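Local coordinates for endoglucanase EG-II (Hypocrea jecorina, PDB 3QR3), which hydrolyses internal beta-1,4-glucosidic bonds of cellulose as a fungal endoglucanase of glycoside hydrolase family 5, at residues A[8-13]-A[293-298]; A[27-32]-A[39-44]. All blocks are in the same frame, centred on the assembly; numbering follows the deposited sequence.

Interaction 1: A[8-13]-A[293-298]; sequences VNIAGF and WGAGSF
The carbonyl oxygen of Asn9 accepts the amide of Ala295 with 2.8 Å between O and N. This bond belongs to the seam of the TIM barrel, where the first strand, 5-11, meets the last, 287-296, and closes the ring. The parallel pairing continues from Ala11 N to Ala295 O at 3.1 Å and from Ser297 N to Ala11 O at 2.9 Å. Gly296 permits the close approach: its CA lies 3.6 Å from Ile10 CG2, and a CB would run into Ala11 N. Just before the pairing comes a cis peptide between Trp293 and Gly294, as is common after the tryptophan of the eighth strand in family 5 and related clan GH-A enzymes. With CG anti to the backbone N (chi1 -177°), Trp293 sets the CE3 edge of its ring against the Asn9 amide, CE3 meeting CG at 3.3 Å, with the two planes 59° apart. Arg61 on OD1 and the carbonyls of Gly292 and Thr259 on ND2 fix the rotation of that amide. Beyond it, Ala11 CB packs 3.5 Å from Phe298 CE2, an atom that also overhangs the rim of the Trp293 ring.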
ATOM      1  N   VAL A   8      -7.418  -2.384   4.725  1.00 15.98           N
ATOM      2  CA  VAL A   8      -7.766  -2.422   3.316  1.00 16.50           C
ATOM      3  C   VAL A   8      -7.263  -1.176   2.597  1.00 17.54           C
ATOM      4  O   VAL A   8      -7.013  -0.135   3.210  1.00 17.57           O
ATOM      5  CB  VAL A   8      -9.286  -2.509   3.114  1.00 18.44           C
ATOM      6  CG1 VAL A   8      -9.878  -3.663   3.926  1.00 22.45           C
ATOM      7  CG2 VAL A   8      -9.918  -1.202   3.516  1.00 24.60           C
ATOM      8  N   ASN A   9      -7.093  -1.310   1.291  1.00 14.29           N
ATOM      9  CA  ASN A   9      -6.784  -0.183   0.426  1.00 13.51           C
ATOM     10  C   ASN A   9      -8.047   0.610   0.123  1.00 20.18           C
ATOM     11  O   ASN A   9      -9.043   0.032  -0.303  1.00 19.72           O
ATOM     12  CB  ASN A   9      -6.218  -0.708  -0.881  1.00 17.05           C
ATOM     13  CG  ASN A   9      -4.756  -1.085  -0.768  1.00 18.19           C
ATOM     14  OD1 ASN A   9      -3.892  -0.280  -1.077  1.00 15.18           O
ATOM     15  ND2 ASN A   9      -4.479  -2.306  -0.323  1.00 13.23           N
ATOM     16  N   ILE A  10      -8.002   1.920   0.369  1.00 18.54           N
ATOM     17  CA  ILE A  10      -9.103   2.837   0.068  1.00 18.03           C
ATOM     18  C   ILE A  10      -8.706   3.599  -1.188  1.00 18.50           C
ATOM     19  O   ILE A  10      -8.079   4.650  -1.110  1.00 14.91           O
ATOM     20  CB  ILE A  10      -9.323   3.832   1.229  1.00 17.33           C
ATOM     21  CG1 ILE A  10      -9.432   3.073   2.560  1.00 11.76           C
ATOM     22  CG2 ILE A  10     -10.568   4.697   0.982  1.00 18.11           C
ATOM     23  CD1 ILE A  10     -10.691   2.202   2.669  1.00 14.51           C
ATOM     24  N   ALA A  11      -9.046   3.038  -2.343  1.00 18.67           N
ATOM     25  CA  ALA A  11      -8.523   3.510  -3.626  1.00 22.33           C
ATOM     26  C   ALA A  11      -9.349   4.644  -4.246  1.00 17.98           C
ATOM     27  O   ALA A  11     -10.480   4.903  -3.834  1.00 19.29           O
ATOM     28  CB  ALA A  11      -8.402   2.331  -4.608  1.00 15.66           C
ATOM     29  N   GLY A  12      -8.782   5.303  -5.254  1.00 17.28           N
ATOM     30  CA  GLY A  12      -9.479   6.363  -5.963  1.00 15.59           C
ATOM     31  C   GLY A  12      -8.590   7.531  -6.359  1.00 19.77           C
ATOM     32  O   GLY A  12      -8.676   8.035  -7.495  1.00 17.94           O
ATOM     33  N   PHE A  13      -7.729   7.975  -5.443  1.00 18.04           N
ATOM     34  CA  PHE A  13      -6.764   9.027  -5.785  1.00 14.84           C
ATOM     35  C   PHE A  13      -5.776   8.501  -6.836  1.00 23.88           C
ATOM     36  O   PHE A  13      -4.992   9.265  -7.425  1.00 19.02           O
ATOM     37  CB  PHE A  13      -6.015   9.543  -4.552  1.00 17.83           C
ATOM     38  CG  PHE A  13      -6.736  10.650  -3.796  1.00 15.62           C
ATOM     39  CD1 PHE A  13      -6.731  11.949  -4.268  1.00 15.66           C
ATOM     40  CD2 PHE A  13      -7.365  10.387  -2.589  1.00 18.25           C
ATOM     41  CE1 PHE A  13      -7.367  12.969  -3.564  1.00 14.34           C
ATOM     42  CE2 PHE A  13      -8.009  11.396  -1.881  1.00 16.45           C
ATOM     43  CZ  PHE A  13      -8.011  12.693  -2.380  1.00 22.20           C
ATOM     44  N   TRP A 293      -7.102  -5.590  -1.111  1.00 17.29           N
ATOM     45  CA  TRP A 293      -7.401  -4.764  -2.290  1.00 15.72           C
ATOM     46  C   TRP A 293      -8.712  -5.252  -2.923  1.00 18.66           C
ATOM     47  O   TRP A 293      -8.815  -6.420  -3.294  1.00 21.61           O
ATOM     48  CB  TRP A 293      -6.266  -4.866  -3.325  1.00 17.79           C
ATOM     49  CG  TRP A 293      -6.479  -3.977  -4.540  1.00 16.75           C
ATOM     50  CD1 TRP A 293      -7.198  -4.280  -5.664  1.00 19.18           C
ATOM     51  CD2 TRP A 293      -5.975  -2.645  -4.736  1.00 19.65           C
ATOM     52  NE1 TRP A 293      -7.177  -3.221  -6.543  1.00 21.46           N
ATOM     53  CE2 TRP A 293      -6.434  -2.204  -6.000  1.00 19.36           C
ATOM     54  CE3 TRP A 293      -5.190  -1.779  -3.963  1.00 17.33           C
ATOM     55  CZ2 TRP A 293      -6.131  -0.938  -6.511  1.00 19.24           C
ATOM     56  CZ3 TRP A 293      -4.875  -0.528  -4.476  1.00 18.86           C
ATOM     57  CH2 TRP A 293      -5.352  -0.115  -5.739  1.00 19.79           C
ATOM     58  N   GLY A 294      -9.714  -4.379  -3.055  1.00 22.21           N
ATOM     59  CA  GLY A 294      -9.619  -2.975  -2.689  1.00 19.23           C
ATOM     60  C   GLY A 294     -10.998  -2.372  -2.456  1.00 21.75           C
ATOM     61  O   GLY A 294     -11.999  -2.849  -2.999  1.00 20.63           O
ATOM     62  N   ALA A 295     -11.056  -1.334  -1.627  1.00 22.02           N
ATOM     63  CA  ALA A 295     -12.309  -0.629  -1.361  1.00 21.97           C
ATOM     64  C   ALA A 295     -12.147   0.833  -1.795  1.00 20.24           C
ATOM     65  O   ALA A 295     -11.414   1.118  -2.744  1.00 16.65           O
ATOM     66  CB  ALA A 295     -12.693  -0.739   0.123  1.00 14.60           C
ATOM     67  N   GLY A 296     -12.802   1.757  -1.101  1.00 17.54           N
ATOM     68  CA  GLY A 296     -12.745   3.153  -1.493  1.00 12.51           C
ATOM     69  C   GLY A 296     -13.690   3.365  -2.669  1.00 17.70           C
ATOM     70  O   GLY A 296     -14.886   3.087  -2.560  1.00 19.94           O
ATOM     71  N   SER A 297     -13.153   3.823  -3.798  1.00 17.10           N
ATOM     72  CA  SER A 297     -13.973   4.199  -4.951  1.00 17.22           C
ATOM     73  C   SER A 297     -14.351   3.030  -5.868  1.00 15.87           C
ATOM     74  O   SER A 297     -15.089   3.214  -6.831  1.00 22.03           O
ATOM     75  CB  SER A 297     -13.306   5.326  -5.751  1.00 17.22           C
ATOM     76  OG  SER A 297     -13.282   6.533  -4.997  1.00 17.88           O
ATOM     77  N   PHE A 298     -13.870   1.830  -5.562  1.00 17.13           N
ATOM     78  CA  PHE A 298     -14.361   0.635  -6.250  1.00 20.34           C
ATOM     79  C   PHE A 298     -15.801   0.381  -5.826  1.00 21.79           C
ATOM     80  O   PHE A 298     -16.161   0.642  -4.679  1.00 23.99           O
ATOM     81  CB  PHE A 298     -13.511  -0.591  -5.921  1.00 13.96           C
ATOM     82  CG  PHE A 298     -12.136  -0.572  -6.535  1.00 17.01           C
ATOM     83  CD1 PHE A 298     -11.973  -0.677  -7.905  1.00 18.43           C
ATOM     84  CD2 PHE A 298     -11.002  -0.491  -5.730  1.00 20.54           C
ATOM     85  CE1 PHE A 298     -10.712  -0.672  -8.473  1.00 24.14           C
ATOM     86  CE2 PHE A 298      -9.734  -0.495  -6.282  1.00 17.76           C
ATOM     87  CZ  PHE A 298      -9.585  -0.576  -7.660  1.00 23.43           C
TER

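Interaction 2: A[27-32]-A[39-44]; sequences KVYPPL and NNYPDG. With SO4 (sulfate ion), chain H.
Tyr29 is engaged in two ways at once: the edge of its ring points into the face of Tyr41, while Pro42 lies over one of its own faces. The tyrosine pair is an edge-to-face stack, centroids 4.8 Å apart and planes inclined at 57°, with Tyr29 CE1 over the centre of the Tyr41 ring. Pro42 CD makes a CH-pi contact, 3.9 Å from the Tyr29 centroid and displaced toward the hydroxyl end. The chi1 of -171° turns the Tyr29 ring away from its own backbone N, where it reaches Tyr41 and Pro42. Replacing Tyr29 with an alanine would probably leave the face of Tyr41 and the ring of Pro42 without their aromatic neighbour and open a gap between them.

Behind the rings, Pro30 O lies at the edge of Tyr41, 3.4 Å from CD2, and Pro31 centres an inverse gamma turn. Its carbonyl oxygen accepts Gly44 N at 2.8 Å, through a bent bond whose donor sits well above the carbonyl plane; Gly44 N is also weakly bonded to Pro42 O. Gly44 begins helix 44-55, and Asp43, its N-cap, reaches on to Gly46 N, so the loop and the cap together serve amides of the first turn. A CB on Gly44 would collide with Pro31 O. Pro31 and Leu32 also rest on Leu89 of helix 80-95.

Water handles the phenol ends: one molecule joins Tyr41 OH to Val28 O, another joins Tyr29 OH to Asn40 O. Asn40 OD1 is bonded to Ser38 OG, and its ND2 donates to a sulfate ion, probably from the crystallisation liquor. Because the stack and the CH-pi contact are only weakly directional, the one direct cross-segment hydrogen bond, Gly44 N to Pro31 O, probably sets the register, while the waters link the phenols to backbone carbonyls.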
ATOM      1  N   LYS A  27      -8.408  11.993 -14.420  1.00 20.71           N
ATOM      2  CA  LYS A  27      -9.204  10.783 -14.207  1.00 20.21           C
ATOM      3  C   LYS A  27      -9.257  10.271 -12.764  1.00 22.66           C
ATOM      4  O   LYS A  27      -9.808   9.190 -12.514  1.00 23.77           O
ATOM      5  CB  LYS A  27      -8.752   9.666 -15.149  1.00 24.29           C
ATOM      6  CG  LYS A  27      -8.594  10.134 -16.587  1.00 32.66           C
ATOM      7  CD  LYS A  27      -9.219   9.180 -17.588  1.00 39.73           C
ATOM      8  CE  LYS A  27      -9.374   9.857 -18.945  1.00 39.82           C
ATOM      9  NZ  LYS A  27     -10.377   9.167 -19.811  1.00 49.82           N
ATOM     10  N   VAL A  28      -8.707  11.017 -11.808  1.00 18.76           N
ATOM     11  CA  VAL A  28      -8.820  10.576 -10.408  1.00 19.90           C
ATOM     12  C   VAL A  28     -10.292  10.553  -9.999  1.00 21.13           C
ATOM     13  O   VAL A  28     -11.093  11.321 -10.519  1.00 19.74           O
ATOM     14  CB  VAL A  28      -8.031  11.471  -9.427  1.00 20.80           C
ATOM     15  CG1 VAL A  28      -6.530  11.408  -9.732  1.00 21.22           C
ATOM     16  CG2 VAL A  28      -8.553  12.909  -9.485  1.00 23.91           C
ATOM     17  N   TYR A  29     -10.647   9.655  -9.088  1.00 17.72           N
ATOM     18  CA  TYR A  29     -12.012   9.587  -8.564  1.00 15.82           C
ATOM     19  C   TYR A  29     -11.859   9.329  -7.070  1.00 18.88           C
ATOM     20  O   TYR A  29     -12.074   8.212  -6.600  1.00 20.19           O
ATOM     21  CB  TYR A  29     -12.810   8.468  -9.254  1.00 21.10           C
ATOM     22  CG  TYR A  29     -14.312   8.440  -8.938  1.00 20.95           C
ATOM     23  CD1 TYR A  29     -15.049   9.616  -8.857  1.00 21.09           C
ATOM     24  CD2 TYR A  29     -14.988   7.239  -8.768  1.00 21.79           C
ATOM     25  CE1 TYR A  29     -16.416   9.598  -8.581  1.00 21.95           C
ATOM     26  CE2 TYR A  29     -16.357   7.207  -8.494  1.00 14.85           C
ATOM     27  CZ  TYR A  29     -17.062   8.393  -8.396  1.00 21.13           C
ATOM     28  OH  TYR A  29     -18.421   8.379  -8.143  1.00 22.06           O
ATOM     29  N   PRO A  30     -11.445  10.364  -6.321  1.00 21.03           N
ATOM     30  CA  PRO A  30     -11.049  10.173  -4.921  1.00 15.35           C
ATOM     31  C   PRO A  30     -12.222   9.767  -4.042  1.00 21.12           C
ATOM     32  O   PRO A  30     -13.348  10.222  -4.270  1.00 23.08           O
ATOM     33  CB  PRO A  30     -10.502  11.551  -4.518  1.00 20.35           C
ATOM     34  CG  PRO A  30     -10.144  12.231  -5.852  1.00 18.79           C
ATOM     35  CD  PRO A  30     -11.235  11.750  -6.772  1.00 16.20           C
ATOM     36  N   PRO A  31     -11.966   8.893  -3.052  1.00 15.94           N
ATOM     37  CA  PRO A  31     -12.992   8.426  -2.114  1.00 13.84           C
ATOM     38  C   PRO A  31     -13.225   9.420  -0.966  1.00 16.16           C
ATOM     39  O   PRO A  31     -13.158   9.050   0.206  1.00 17.29           O
ATOM     40  CB  PRO A  31     -12.391   7.117  -1.571  1.00 16.08           C
ATOM     41  CG  PRO A  31     -10.903   7.333  -1.636  1.00 15.40           C
ATOM     42  CD  PRO A  31     -10.639   8.304  -2.778  1.00 16.65           C
ATOM     43  N   LEU A  32     -13.470  10.676  -1.319  1.00 17.78           N
ATOM     44  CA  LEU A  32     -13.905  11.687  -0.363  1.00 19.90           C
ATOM     45  C   LEU A  32     -15.292  12.135  -0.807  1.00 21.15           C
ATOM     46  O   LEU A  32     -15.456  12.661  -1.919  1.00 20.21           O
ATOM     47  CB  LEU A  32     -12.963  12.885  -0.356  1.00 16.69           C
ATOM     48  CG  LEU A  32     -11.616  12.683   0.319  1.00 21.44           C
ATOM     49  CD1 LEU A  32     -10.698  13.855   0.019  1.00 26.06           C
ATOM     50  CD2 LEU A  32     -11.798  12.503   1.832  1.00 24.25           C
ATOM     51  N   ASN A  39     -21.198  16.162  -3.223  1.00 25.20           N
ATOM     52  CA  ASN A  39     -21.432  15.318  -2.047  1.00 17.89           C
ATOM     53  C   ASN A  39     -21.858  13.894  -2.383  1.00 21.74           C
ATOM     54  O   ASN A  39     -22.585  13.260  -1.613  1.00 19.49           O
ATOM     55  CB  ASN A  39     -22.453  15.941  -1.088  1.00 29.18           C
ATOM     56  CG  ASN A  39     -22.378  15.335   0.313  1.00 38.93           C
ATOM     57  OD1 ASN A  39     -21.294  15.175   0.863  1.00 32.38           O
ATOM     58  ND2 ASN A  39     -23.529  14.989   0.885  1.00 45.06           N
ATOM     59  N   ASN A  40     -21.409  13.381  -3.522  1.00 19.90           N
ATOM     60  CA  ASN A  40     -21.721  11.996  -3.853  1.00 20.57           C
ATOM     61  C   ASN A  40     -20.565  11.259  -4.517  1.00 21.55           C
ATOM     62  O   ASN A  40     -20.777  10.309  -5.273  1.00 19.50           O
ATOM     63  CB  ASN A  40     -23.009  11.884  -4.679  1.00 18.11           C
ATOM     64  CG  ASN A  40     -22.947  12.688  -5.954  1.00 22.37           C
ATOM     65  OD1 ASN A  40     -21.862  12.945  -6.483  1.00 20.38           O
ATOM     66  ND2 ASN A  40     -24.114  13.095  -6.460  1.00 22.50           N
ATOM     67  N   TYR A  41     -19.339  11.692  -4.235  1.00 18.23           N
ATOM     68  CA  TYR A  41     -18.190  10.849  -4.533  1.00 19.53           C
ATOM     69  C   TYR A  41     -18.193   9.719  -3.497  1.00 18.15           C
ATOM     70  O   TYR A  41     -18.902   9.803  -2.495  1.00 17.06           O
ATOM     71  CB  TYR A  41     -16.876  11.650  -4.506  1.00 13.66           C
ATOM     72  CG  TYR A  41     -16.502  12.305  -5.833  1.00 16.92           C
ATOM     73  CD1 TYR A  41     -17.451  12.976  -6.605  1.00 15.48           C
ATOM     74  CD2 TYR A  41     -15.197  12.260  -6.303  1.00 19.67           C
ATOM     75  CE1 TYR A  41     -17.100  13.578  -7.815  1.00 18.60           C
ATOM     76  CE2 TYR A  41     -14.836  12.860  -7.509  1.00 19.28           C
ATOM     77  CZ  TYR A  41     -15.796  13.516  -8.259  1.00 18.86           C
ATOM     78  OH  TYR A  41     -15.434  14.109  -9.448  1.00 18.69           O
ATOM     79  N   PRO A  42     -17.417   8.650  -3.737  1.00 21.20           N
ATOM     80  CA  PRO A  42     -17.396   7.524  -2.793  1.00 18.44           C
ATOM     81  C   PRO A  42     -16.967   7.967  -1.392  1.00 20.77           C
ATOM     82  O   PRO A  42     -16.132   8.866  -1.262  1.00 18.91           O
ATOM     83  CB  PRO A  42     -16.373   6.574  -3.418  1.00 20.63           C
ATOM     84  CG  PRO A  42     -16.485   6.874  -4.893  1.00 20.31           C
ATOM     85  CD  PRO A  42     -16.617   8.365  -4.938  1.00 17.39           C
ATOM     86  N   ASP A  43     -17.554   7.345  -0.370  1.00 15.67           N
ATOM     87  CA  ASP A  43     -17.400   7.787   1.010  1.00 20.16           C
ATOM     88  C   ASP A  43     -16.297   6.994   1.720  1.00 19.47           C
ATOM     89  O   ASP A  43     -16.566   6.149   2.571  1.00 18.53           O
ATOM     90  CB  ASP A  43     -18.734   7.641   1.749  1.00 21.16           C
ATOM     91  CG  ASP A  43     -18.705   8.238   3.146  1.00 24.82           C
ATOM     92  OD1 ASP A  43     -17.703   8.871   3.510  1.00 21.09           O
ATOM     93  OD2 ASP A  43     -19.695   8.073   3.889  1.00 30.58           O
ATOM     94  N   GLY A  44     -15.054   7.273   1.355  1.00 22.18           N
ATOM     95  CA  GLY A  44     -13.919   6.547   1.903  1.00 17.16           C
ATOM     96  C   GLY A  44     -13.788   6.674   3.407  1.00 17.49           C
ATOM     97  O   GLY A  44     -13.418   5.725   4.092  1.00 19.64           O
TER
HETATM   98  S   SO4 H 345     -27.597  14.141  -5.635  0.23 29.87           S
HETATM   99  O1  SO4 H 345     -27.141  14.939  -6.774  1.00 32.56           O
HETATM  100  O2  SO4 H 345     -28.041  15.029  -4.566  0.73 45.73           O
HETATM  101  O3  SO4 H 345     -28.696  13.273  -6.054  0.64 49.00           O
HETATM  102  O4  SO4 H 345     -26.518  13.306  -5.118  1.00 41.93           O
HETATM  103  O   HOH W   1     -12.566  14.149 -10.060  1.00 40.27           O
HETATM  104  O   HOH W   2     -19.871  10.732  -8.326  0.87 16.11           O

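The two contacts lie 10 Å apart, centre to centre. Interaction 1 lies at the C-terminal ends of the barrel strands, where TIM-barrel enzymes carry their active sites; interaction 2 lies farther out. Along the chain, 27-32 and 39-44 both belong to the long loop between strand 5-11 and helix 44-55, so interaction 2 falls between the two halves of interaction 1. The sets meet directly: Ser297 OG lies 2.6 Å from Tyr29 O and Gly12 O lies 3.0 Å from Tyr29 N, both probable hydrogen bonds. Helix 44-55 is shared as well, starting in interaction 2 and packing Gln47 and Met48 against Ala295 and Ile10. The loop is therefore anchored on the strand seam that closes the barrel.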